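Local coordinates for protein Sam-dependent methyltransferases (Streptomyces davawensis, PDB 4D7K) that transfers two methyl groups from S-adenosylmethionine to 8-amino-8-demethylriboflavin, the last two steps in making the antibiotic roseoflavin, at residues D40-D44 against G45-T49; L284-I288 against G289-E293. All blocks are in the same frame, centred on the assembly; numbering follows the deposited sequence.

Contact 1: D40-D44 against G45-T49; sequences DLLAD and GPRTT
Arg-47 sets CB and CG against the CD2 methyl of Leu-42 where the chain leaves helix 38-41, reverses and enters the short strand 47-48. This is part of the dimerisation domain, whose helices and three-stranded antiparallel sheet are consistent with a winged-helix fold. In the one of its two modelled conformers described here, the side chain of Arg-47 starts with CB 4.0 Å from Leu-42 CD2. CG, set beside the backbone N by a chi1 of -55°, rests on that same methyl and also comes within 4.1 Å of the carbonyl oxygen Leu-41 O. The chain then bends at chi2 and again at chi3, carrying the guanidinium group to helix 49-56, where NH2 forms a salt bridge with Asp-51. CB and CG thus pack on the first residue past one helix, while the charged end pairs with a residue of the next.

Leu-42 is buried. Its CD2 sits 3.9 Å from both Arg-47 N and Gly-45 O, and the side chain also touches Leu-86 of strand 83-86. The Arg-47 backbone pairs with Phe-84 of the same strand.

Leu-42 is the first residue to depart from helical angles, and a type I turn from Leu-42 to Gly-45 makes the reversal. Gly-45, with a phi of 138°, takes a conformation at which a CB would strike the Asp-44 carbonyl oxygen. Gly-45 N donates a nearly straight bond of 3.2 Å to Leu-42 O.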
loop_
_atom_site.group_PDB
_atom_site.type_symbol
_atom_site.label_atom_id
_atom_site.label_comp_id
_atom_site.label_asym_id
_atom_site.label_seq_id
_atom_site.Cartn_x
_atom_site.Cartn_y
_atom_site.Cartn_z
ATOM N N ASP A 40 3.844 15.134 16.020
ATOM C CA ASP A 40 4.402 15.604 17.278
ATOM C C ASP A 40 4.510 17.133 17.294
ATOM O O ASP A 40 4.308 17.775 18.330
ATOM C CB ASP A 40 5.770 14.954 17.513
ATOM C CG ASP A 40 5.718 13.432 17.407
ATOM O OD1 ASP A 40 5.450 12.769 18.430
ATOM O OD2 ASP A 40 5.936 12.898 16.299
ATOM N N LEU A 41 4.816 17.714 16.139
ATOM C CA LEU A 41 4.870 19.165 16.007
ATOM C C LEU A 41 3.476 19.784 16.144
ATOM O O LEU A 41 3.342 20.949 16.500
ATOM C CB LEU A 41 5.493 19.563 14.662
ATOM C CG LEU A 41 7.008 19.431 14.488
ATOM C CD1 LEU A 41 7.382 19.586 13.024
ATOM C CD2 LEU A 41 7.739 20.460 15.339
ATOM N N LEU A 42 2.442 19.000 15.859
ATOM C CA LEU A 42 1.072 19.499 15.927
ATOM C C LEU A 42 0.365 19.052 17.208
ATOM O O LEU A 42 -0.832 19.284 17.381
ATOM C CB LEU A 42 0.284 19.036 14.703
ATOM C CG LEU A 42 0.688 19.608 13.341
ATOM C CD1 LEU A 42 0.070 18.792 12.204
ATOM C CD2 LEU A 42 0.258 21.059 13.242
ATOM N N ALA A 43 1.118 18.427 18.109
ATOM C CA ALA A 43 0.550 17.825 19.314
ATOM C C ALA A 43 -0.169 18.817 20.223
ATOM O O ALA A 43 -1.036 18.422 20.999
ATOM C CB ALA A 43 1.642 17.115 20.105
ATOM N N ASP A 44 0.191 20.094 20.137
ATOM C CA ASP A 44 -0.356 21.084 21.060
ATOM C C ASP A 44 -1.271 22.105 20.388
ATOM O O ASP A 44 -1.680 23.074 21.022
ATOM C CB ASP A 44 0.780 21.815 21.784
ATOM C CG ASP A 44 1.514 20.922 22.765
ATOM O OD1 ASP A 44 1.016 19.812 23.049
ATOM O OD2 ASP A 44 2.584 21.332 23.263
ATOM N N GLY A 45 -1.590 21.894 19.114
ATOM C CA GLY A 45 -2.477 22.799 18.404
ATOM C C GLY A 45 -2.024 23.114 16.991
ATOM O O GLY A 45 -0.970 22.660 16.560
ATOM N N PRO A 46 -2.817 23.916 16.265
ATOM C CA PRO A 46 -2.583 24.155 14.836
ATOM C C PRO A 46 -1.347 25.004 14.564
ATOM O O PRO A 46 -0.950 25.822 15.389
ATOM C CB PRO A 46 -3.848 24.908 14.385
ATOM C CG PRO A 46 -4.785 24.901 15.574
ATOM C CD PRO A 46 -3.930 24.727 16.783
ATOM N N ARG A 47 -0.743 24.786 13.405
ATOM C CA ARG A 47 0.400 25.569 12.955
ATOM C C ARG A 47 0.223 25.900 11.479
ATOM O O ARG A 47 -0.423 25.152 10.745
ATOM C CB ARG A 47 1.712 24.807 13.176
ATOM C CG ARG A 47 1.950 24.327 14.602
ATOM C CD ARG A 47 2.328 25.474 15.519
ATOM N NE ARG A 47 3.546 26.146 15.076
ATOM C CZ ARG A 47 3.952 27.324 15.535
ATOM N NH1 ARG A 47 3.236 27.965 16.450
ATOM N NH2 ARG A 47 5.073 27.861 15.080
ATOM N N THR A 48 0.802 27.006 11.038
ATOM C CA THR A 48 0.722 27.353 9.634
ATOM C C THR A 48 1.755 26.571 8.831
ATOM O O THR A 48 2.684 25.987 9.394
ATOM C CB THR A 48 0.947 28.842 9.417
ATOM O OG1 THR A 48 2.323 29.140 9.658
ATOM C CG2 THR A 48 0.076 29.654 10.373
ATOM N N THR A 49 1.586 26.563 7.513
ATOM C CA THR A 49 2.547 25.931 6.618
ATOM C C THR A 49 3.941 26.524 6.799
ATOM O O THR A 49 4.925 25.794 6.893
ATOM C CB THR A 49 2.124 26.083 5.148
ATOM O OG1 THR A 49 0.818 25.525 4.970
ATOM C CG2 THR A 49 3.103 25.364 4.238
#

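Contact 2: L284-I288 against G289-E293; sequences LDSVI and GETGE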
loop_
_atom_site.group_PDB
_atom_site.type_symbol
_atom_site.label_atom_id
_atom_site.label_comp_id
_atom_site.label_asym_id
_atom_site.label_seq_id
_atom_site.Cartn_x
_atom_site.Cartn_y
_atom_site.Cartn_z
ATOM N N LEU A 284 0.487 -20.363 20.815
ATOM C CA LEU A 284 -0.173 -19.294 20.085
ATOM C C LEU A 284 0.579 -19.027 18.786
ATOM O O LEU A 284 1.749 -18.651 18.802
ATOM C CB LEU A 284 -0.257 -18.027 20.944
ATOM C CG LEU A 284 -1.374 -17.917 21.996
ATOM C CD1 LEU A 284 -1.382 -19.082 22.970
ATOM C CD2 LEU A 284 -1.252 -16.609 22.758
ATOM N N ASP A 285 -0.094 -19.237 17.661
ATOM C CA ASP A 285 0.552 -19.108 16.363
ATOM C C ASP A 285 -0.481 -19.040 15.247
ATOM O O ASP A 285 -1.678 -19.209 15.482
ATOM C CB ASP A 285 1.507 -20.285 16.124
ATOM C CG ASP A 285 2.612 -19.961 15.128
ATOM O OD1 ASP A 285 2.548 -18.899 14.473
ATOM O OD2 ASP A 285 3.547 -20.778 14.994
ATOM N N SER A 286 -0.010 -18.774 14.034
ATOM C CA SER A 286 -0.834 -18.921 12.845
ATOM C C SER A 286 -0.607 -20.319 12.281
ATOM O O SER A 286 0.534 -20.741 12.095
ATOM C CB SER A 286 -0.496 -17.851 11.806
ATOM O OG SER A 286 -1.315 -17.981 10.658
ATOM N N VAL A 287 -1.688 -21.043 12.023
ATOM C CA VAL A 287 -1.576 -22.426 11.578
ATOM C C VAL A 287 -1.950 -22.566 10.108
ATOM O O VAL A 287 -3.088 -22.298 9.715
ATOM C CB VAL A 287 -2.456 -23.356 12.434
ATOM C CG1 VAL A 287 -2.374 -24.790 11.935
ATOM C CG2 VAL A 287 -2.039 -23.271 13.893
ATOM N N ILE A 288 -0.975 -22.976 9.301
ATOM C CA ILE A 288 -1.176 -23.174 7.870
ATOM C C ILE A 288 -2.308 -24.157 7.616
ATOM O O ILE A 288 -2.300 -25.272 8.136
ATOM C CB ILE A 288 0.105 -23.691 7.179
ATOM C CG1 ILE A 288 1.270 -22.717 7.393
ATOM C CG2 ILE A 288 -0.146 -23.923 5.692
ATOM C CD1 ILE A 288 1.089 -21.396 6.686
ATOM N N GLY A 289 -3.284 -23.731 6.820
ATOM C CA GLY A 289 -4.433 -24.559 6.508
ATOM C C GLY A 289 -5.593 -24.306 7.451
ATOM O O GLY A 289 -6.716 -24.737 7.196
ATOM N N GLU A 290 -5.323 -23.609 8.552
ATOM C CA GLU A 290 -6.358 -23.313 9.539
ATOM C C GLU A 290 -6.233 -21.881 10.043
ATOM O O GLU A 290 -6.346 -21.608 11.238
ATOM C CB GLU A 290 -6.291 -24.307 10.700
ATOM C CG GLU A 290 -6.593 -25.740 10.279
ATOM C CD GLU A 290 -6.486 -26.724 11.417
ATOM O OE1 GLU A 290 -7.182 -26.528 12.435
ATOM O OE2 GLU A 290 -5.706 -27.693 11.291
ATOM N N THR A 291 -5.983 -20.975 9.110
ATOM C CA THR A 291 -5.983 -19.551 9.389
ATOM C C THR A 291 -6.933 -18.897 8.395
ATOM O O THR A 291 -7.325 -19.524 7.410
ATOM C CB THR A 291 -4.576 -18.937 9.269
ATOM O OG1 THR A 291 -4.614 -17.560 9.656
ATOM C CG2 THR A 291 -4.067 -19.045 7.835
ATOM N N GLY A 292 -7.310 -17.649 8.649
ATOM C CA GLY A 292 -8.235 -16.957 7.766
ATOM C C GLY A 292 -7.497 -16.329 6.605
ATOM O O GLY A 292 -6.276 -16.438 6.517
ATOM N N GLU A 293 -8.234 -15.669 5.717
ATOM C CA GLU A 293 -7.649 -15.019 4.546
ATOM C C GLU A 293 -6.589 -13.985 4.922
ATOM O O GLU A 293 -5.602 -13.801 4.205
ATOM C CB GLU A 293 -8.742 -14.352 3.713
ATOM C CG GLU A 293 -9.889 -15.278 3.344
ATOM C CD GLU A 293 -9.426 -16.515 2.598
ATOM O OE1 GLU A 293 -8.730 -16.367 1.570
ATOM O OE2 GLU A 293 -9.755 -17.637 3.039
HETATM O O HOH W 1 -4.354 -19.902 12.730
HETATM O O HOH W 2 -3.593 -27.536 9.293
#
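A type II beta turn from Val-287 to Glu-290 bends the chain after strand 280-285 and sends it toward helix 293-305. Its closing bond runs from Glu-290 N to Val-287 O, 2.8 Å long. Gly-289 holds the third position at a phi of 93°, where a CB would collide with Ile-288 O. Val-287 and Glu-290 send their side chains the same way, and Val-287 CG1 lies 4.1 Å from Glu-290 CB; both side chains lean on Ile-330 of strand 325-333.

In this Rossmann-like methyltransferase domain, the turn follows an inner strand of the mixed sheet, parallel to 247-251 on one side and antiparallel to 337-344 on the other, and Val-287 also packs on Ile-340 of the latter. One water reinforces the bend by accepting from Val-287 N and donating to Glu-290 O. A second water donates to Ile-288 O and to Glu-290 OE2, while Glu-290 OE1 makes a salt bridge with Arg-313.

Beyond the turn, Thr-291 comes back beside Ser-286. With chi1 near 180° in both (-179° for Ser-286, -175° for Thr-291), the hydroxyls swing away from their own N atoms, and Ser-286 OG and Thr-291 OG1 approach to 3.5 Å. Both turn to the backbone carbonyl of Val-336, Thr-291 by a hydrogen bond and Ser-286 by a weak one. Thr-291 CB meanwhile lies 3.7 Å from Val-287 O.

Overall arrangement
Contact 1 belongs to the dimerisation domain and contact 2 to the catalytic domain, on opposite sides of the chain's centre. Their centres lie about 43 Å apart and their nearest atoms about 30 Å, so the two do not touch. Contact 1 is a surface turn, its centre about 30 Å from the centre of the chain, and meets no other subunit of the dimer. Contact 2 lies deeper, its centre about 16 Å from that of the chain, and reaches the partner: Ile-288 packs on Arg-68 and Glu-293 on Gly-72 of the second subunit. Both are away from the predicted S-adenosylmethionine site at Asp-209 and Gly-235 to Phe-237.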